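Uncharacterized protein (PDB 4L7A) is of unknown function but is probably a zinc-dependent metallopeptidase. Local coordinates at residues Y160-W173 with L184-D198. Residues are numbered along the deposited sequence; the frame is centred on the assembly and turned at random.
Sequences YDKISAGNYTPTGW and LGFVTPYAGSKPSED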
loop_
_atom_site.group_PDB
_atom_site.type_symbol
_atom_site.label_atom_id
_atom_site.label_comp_id
_atom_site.label_asym_id
_atom_site.label_seq_id
_atom_site.Cartn_x
_atom_site.Cartn_y
_atom_site.Cartn_z
ATOM N N TYR A 160 9.050 18.601 10.475
ATOM C CA TYR A 160 8.993 17.157 10.729
ATOM C C TYR A 160 10.392 16.621 10.814
ATOM O O TYR A 160 10.698 15.779 11.683
ATOM C CB TYR A 160 8.230 16.398 9.617
ATOM C CG TYR A 160 7.981 14.959 9.909
ATOM C CD1 TYR A 160 8.952 14.008 9.662
ATOM C CD2 TYR A 160 6.762 14.533 10.423
ATOM C CE1 TYR A 160 8.708 12.672 9.961
ATOM C CE2 TYR A 160 6.503 13.233 10.686
ATOM C CZ TYR A 160 7.469 12.305 10.474
ATOM O OH TYR A 160 7.195 10.999 10.763
ATOM N N ASP A 161 11.228 17.099 9.905
ATOM C CA ASP A 161 12.585 16.635 9.790
ATOM C C ASP A 161 13.392 16.867 11.033
ATOM O O ASP A 161 14.330 16.129 11.289
ATOM C CB ASP A 161 13.274 17.351 8.645
ATOM C CG ASP A 161 12.712 16.970 7.285
ATOM O OD1 ASP A 161 11.721 16.247 7.167
ATOM O OD2 ASP A 161 13.240 17.421 6.275
ATOM N N LYS A 162 13.060 17.885 11.813
ATOM C CA LYS A 162 13.853 18.174 13.001
ATOM C C LYS A 162 13.552 17.250 14.161
ATOM O O LYS A 162 14.399 17.083 15.047
ATOM C CB LYS A 162 13.571 19.583 13.533
ATOM C CG LYS A 162 13.933 20.669 12.596
ATOM C CD LYS A 162 13.562 21.983 13.249
ATOM C CE LYS A 162 13.869 23.153 12.355
ATOM N NZ LYS A 162 13.544 24.390 13.130
ATOM N N ILE A 163 12.342 16.695 14.185
ATOM C CA ILE A 163 11.887 15.962 15.359
ATOM C C ILE A 163 12.911 14.886 15.785
ATOM O O ILE A 163 13.297 14.829 16.940
ATOM C CB ILE A 163 10.506 15.349 15.157
ATOM C CG1 ILE A 163 9.473 16.472 15.049
ATOM C CG2 ILE A 163 10.123 14.476 16.340
ATOM C CD1 ILE A 163 8.173 16.047 14.473
ATOM N N SER A 164 13.394 14.100 14.854
ATOM C CA SER A 164 14.358 13.046 15.183
ATOM C C SER A 164 15.743 13.305 14.595
ATOM O O SER A 164 16.512 12.385 14.414
ATOM C CB SER A 164 13.831 11.713 14.694
ATOM O OG SER A 164 12.709 11.253 15.420
ATOM N N ALA A 165 16.065 14.561 14.287
ATOM C CA ALA A 165 17.427 14.938 13.790
ATOM C C ALA A 165 18.474 14.391 14.729
ATOM O O ALA A 165 18.375 14.527 15.906
ATOM C CB ALA A 165 17.592 16.485 13.679
ATOM N N GLY A 166 19.470 13.724 14.204
ATOM C CA GLY A 166 20.476 13.146 15.068
ATOM C C GLY A 166 20.296 11.652 15.193
ATOM O O GLY A 166 21.252 10.970 15.458
ATOM N N ASN A 167 19.103 11.111 14.929
ATOM C CA ASN A 167 18.898 9.676 15.103
ATOM C C ASN A 167 18.658 8.879 13.823
ATOM O O ASN A 167 18.480 7.666 13.902
ATOM C CB ASN A 167 17.732 9.463 16.074
ATOM C CG ASN A 167 18.108 9.816 17.475
ATOM O OD1 ASN A 167 19.227 9.637 17.842
ATOM N ND2 ASN A 167 17.199 10.356 18.240
ATOM N N TYR A 168 18.677 9.547 12.669
ATOM C CA TYR A 168 18.503 8.869 11.404
ATOM C C TYR A 168 19.770 8.096 11.015
ATOM O O TYR A 168 20.852 8.501 11.330
ATOM C CB TYR A 168 18.146 9.878 10.304
ATOM C CG TYR A 168 16.709 10.375 10.406
ATOM C CD1 TYR A 168 15.654 9.553 10.061
ATOM C CD2 TYR A 168 16.413 11.618 10.909
ATOM C CE1 TYR A 168 14.350 9.970 10.152
ATOM C CE2 TYR A 168 15.061 12.072 11.032
ATOM C CZ TYR A 168 14.047 11.222 10.654
ATOM O OH TYR A 168 12.746 11.603 10.735
ATOM N N THR A 169 19.608 6.995 10.302
ATOM C CA THR A 169 20.758 6.259 9.741
ATOM C C THR A 169 20.481 5.999 8.263
ATOM O O THR A 169 19.943 4.952 7.912
ATOM C CB THR A 169 21.044 4.959 10.522
ATOM O OG1 THR A 169 19.874 4.132 10.556
ATOM C CG2 THR A 169 21.480 5.294 11.947
ATOM N N PRO A 170 20.778 6.991 7.390
ATOM C CA PRO A 170 20.413 6.873 5.966
ATOM C C PRO A 170 21.047 5.630 5.349
ATOM O O PRO A 170 20.433 4.987 4.567
ATOM C CB PRO A 170 20.951 8.154 5.308
ATOM C CG PRO A 170 21.298 9.101 6.447
ATOM C CD PRO A 170 21.365 8.297 7.735
ATOM N N THR A 171 22.255 5.297 5.747
ATOM C CA THR A 171 22.849 4.004 5.460
ATOM C C THR A 171 22.922 3.210 6.756
ATOM O O THR A 171 23.324 3.760 7.770
ATOM C CB THR A 171 24.277 4.172 4.887
ATOM O OG1 THR A 171 24.179 4.834 3.618
ATOM C CG2 THR A 171 24.922 2.781 4.654
ATOM N N GLY A 172 22.606 1.924 6.714
ATOM C CA GLY A 172 22.628 1.080 7.919
ATOM C C GLY A 172 21.334 0.941 8.724
ATOM O O GLY A 172 21.332 0.272 9.768
ATOM N N TRP A 173 20.239 1.541 8.234
ATOM C CA TRP A 173 18.935 1.484 8.922
ATOM C C TRP A 173 18.469 0.081 9.215
ATOM O O TRP A 173 17.808 -0.168 10.230
ATOM C CB TRP A 173 17.841 2.184 8.124
ATOM C CG TRP A 173 17.647 1.745 6.725
ATOM C CD1 TRP A 173 18.192 2.323 5.600
ATOM C CD2 TRP A 173 16.822 0.683 6.277
ATOM N NE1 TRP A 173 17.746 1.668 4.486
ATOM C CE2 TRP A 173 16.916 0.647 4.873
ATOM C CE3 TRP A 173 15.991 -0.232 6.921
ATOM C CZ2 TRP A 173 16.232 -0.284 4.103
ATOM C CZ3 TRP A 173 15.345 -1.187 6.158
ATOM C CH2 TRP A 173 15.469 -1.196 4.758
ATOM N N LEU A 184 13.270 5.751 19.905
ATOM C CA LEU A 184 13.743 6.976 19.247
ATOM C C LEU A 184 12.638 7.637 18.422
ATOM O O LEU A 184 12.878 8.646 17.769
ATOM C CB LEU A 184 14.941 6.682 18.311
ATOM C CG LEU A 184 16.047 5.822 18.885
ATOM C CD1 LEU A 184 17.047 5.485 17.790
ATOM C CD2 LEU A 184 16.767 6.470 20.067
ATOM N N GLY A 185 11.430 7.090 18.447
ATOM C CA GLY A 185 10.315 7.691 17.733
ATOM C C GLY A 185 10.152 7.210 16.300
ATOM O O GLY A 185 9.583 7.894 15.467
ATOM N N PHE A 186 10.686 6.036 15.992
ATOM C CA PHE A 186 10.558 5.456 14.645
ATOM C C PHE A 186 9.614 4.275 14.704
ATOM O O PHE A 186 9.829 3.340 15.522
ATOM C CB PHE A 186 11.929 4.979 14.142
ATOM C CG PHE A 186 12.933 6.104 13.952
ATOM C CD1 PHE A 186 12.585 7.249 13.233
ATOM C CD2 PHE A 186 14.184 6.030 14.496
ATOM C CE1 PHE A 186 13.474 8.270 13.064
ATOM C CE2 PHE A 186 15.079 7.063 14.326
ATOM C CZ PHE A 186 14.718 8.188 13.643
ATOM N N VAL A 187 8.578 4.300 13.854
ATOM C CA VAL A 187 7.600 3.230 13.822
ATOM C C VAL A 187 8.088 1.910 13.232
ATOM O O VAL A 187 7.499 0.877 13.501
ATOM C CB VAL A 187 6.268 3.638 13.135
ATOM C CG1 VAL A 187 5.518 4.679 13.991
ATOM C CG2 VAL A 187 6.474 4.172 11.686
ATOM N N THR A 188 9.148 1.946 12.437
ATOM C CA THR A 188 9.782 0.777 11.862
ATOM C C THR A 188 11.254 1.088 11.687
ATOM O O THR A 188 11.653 2.245 11.697
ATOM C CB THR A 188 9.243 0.478 10.421
ATOM O OG1 THR A 188 9.455 1.601 9.552
ATOM C CG2 THR A 188 7.823 0.127 10.442
ATOM N N PRO A 189 12.079 0.078 11.466
ATOM C CA PRO A 189 13.499 0.360 11.142
ATOM C C PRO A 189 13.662 1.265 9.957
ATOM O O PRO A 189 14.469 2.197 10.001
ATOM C CB PRO A 189 14.049 -1.025 10.804
ATOM C CG PRO A 189 13.259 -1.934 11.720
ATOM C CD PRO A 189 11.844 -1.351 11.712
ATOM N N TYR A 190 12.889 1.023 8.894
ATOM C CA TYR A 190 12.954 1.852 7.680
ATOM C C TYR A 190 12.589 3.318 7.889
ATOM O O TYR A 190 13.156 4.207 7.253
ATOM C CB TYR A 190 12.044 1.242 6.601
ATOM C CG TYR A 190 12.256 1.795 5.242
ATOM C CD1 TYR A 190 13.505 1.859 4.690
ATOM C CD2 TYR A 190 11.209 2.150 4.460
ATOM C CE1 TYR A 190 13.692 2.340 3.414
ATOM C CE2 TYR A 190 11.402 2.650 3.168
ATOM C CZ TYR A 190 12.603 2.720 2.664
ATOM O OH TYR A 190 12.779 3.185 1.373
ATOM N N ALA A 191 11.680 3.579 8.808
ATOM C CA ALA A 191 11.340 4.964 9.194
ATOM C C ALA A 191 12.515 5.698 9.807
ATOM O O ALA A 191 12.633 6.923 9.666
ATOM C CB ALA A 191 10.187 4.990 10.138
ATOM N N GLY A 192 13.419 4.956 10.415
ATOM C CA GLY A 192 14.661 5.513 10.934
ATOM C C GLY A 192 15.762 5.794 9.869
ATOM O O GLY A 192 16.908 6.053 10.235
ATOM N N SER A 193 15.458 5.724 8.570
ATOM C CA SER A 193 16.504 5.961 7.570
ATOM C C SER A 193 16.667 7.474 7.250
ATOM O O SER A 193 17.754 8.052 7.370
ATOM C CB SER A 193 16.185 5.172 6.282
ATOM O OG SER A 193 14.863 5.422 5.813
ATOM N N LYS A 194 15.562 8.098 6.847
ATOM C CA LYS A 194 15.567 9.448 6.353
ATOM C C LYS A 194 14.182 10.059 6.660
ATOM O O LYS A 194 13.160 9.351 6.587
ATOM C CB LYS A 194 15.814 9.279 4.836
ATOM C CG LYS A 194 16.531 10.311 4.104
ATOM C CD LYS A 194 17.303 9.762 2.865
ATOM C CE LYS A 194 16.508 9.026 1.760
ATOM N NZ LYS A 194 15.427 9.783 0.956
ATOM N N PRO A 195 14.114 11.370 6.972
ATOM C CA PRO A 195 12.801 11.957 7.252
ATOM C C PRO A 195 11.742 11.682 6.200
ATOM O O PRO A 195 10.589 11.472 6.556
ATOM C CB PRO A 195 13.087 13.484 7.321
ATOM C CG PRO A 195 14.504 13.591 7.599
ATOM C CD PRO A 195 15.187 12.380 7.066
ATOM N N SER A 196 12.083 11.716 4.915
ATOM C CA SER A 196 11.029 11.489 3.877
ATOM C C SER A 196 10.445 10.046 3.962
ATOM O O SER A 196 9.261 9.826 3.731
ATOM C CB SER A 196 11.584 11.744 2.475
ATOM O OG SER A 196 12.625 10.797 2.272
ATOM N N GLU A 197 11.261 9.070 4.327
ATOM C CA GLU A 197 10.748 7.717 4.562
ATOM C C GLU A 197 9.987 7.584 5.891
ATOM O O GLU A 197 8.994 6.833 5.984
ATOM C CB GLU A 197 11.825 6.641 4.381
ATOM C CG GLU A 197 11.961 6.239 2.904
ATOM C CD GLU A 197 12.454 7.369 2.080
ATOM O OE1 GLU A 197 13.636 7.738 2.305
ATOM O OE2 GLU A 197 11.656 7.934 1.277
ATOM N N ASP A 198 10.432 8.334 6.895
ATOM C CA ASP A 198 9.815 8.373 8.223
ATOM C C ASP A 198 8.341 8.806 8.097
ATOM O O ASP A 198 7.434 8.089 8.509
ATOM C CB ASP A 198 10.627 9.314 9.132
ATOM C CG ASP A 198 10.151 9.360 10.567
ATOM O OD1 ASP A 198 9.034 8.926 10.901
ATOM O OD2 ASP A 198 10.948 9.833 11.401
HETATM O O HOH W 1 14.284 10.895 17.552
HETATM O O HOH W 2 16.895 2.000 11.558
#
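The loop after the short helical turn 160-163 runs across the start of helix 195-208 and the irregular chain before it, joined to it by one backbone hydrogen bond, T169 N to G192 O (2.9 Å). The side chains centre on Y168, whose ring has a neighbour on each face: P195 CD lies over the middle of one, 3.8 Å from the centroid, as a CH-pi contact, while F186 reaches the opposite face near its rim, the two rings oblique at 51°. Proline suits the first turn of a helix, where no backbone N-H is needed, and its CD, polarised by the adjoining nitrogen, offers C-H groups to an aromatic face. At the far end of the ring the Y168 hydroxyl donates to D198 OD2 (2.6 Å), arriving on the anti side of the carboxylate, and Y160 OH donates to D198 OD1 (2.8 Å) from above its plane. With CG anti to the backbone N (chi1 -176°), D198 turns its buried carboxylate to both tyrosines; K232 of helix 211-244 adds a salt bridge to OD2. K232 also bonds S164 OG, and a water links that hydroxyl with N167 ND2 and L184 O. Farther along, the edge of Y190 meets the face of W173 in a T-shaped pair, Y190 CD1 lying 3.5 Å from W173 CZ2, and a second water bridges W173 O and P189 O. G166, with positive phi, suits the type II turn S164-N167; G185, also at positive phi, is the C-prime residue of the Schellman motif that ends helix 178-181. The arrangement is a loop laid against a helix N-terminus, with two tyrosine hydroxyls and K232 converging on D198, which joins the 160-173 loop to helices 195-208 and 211-244.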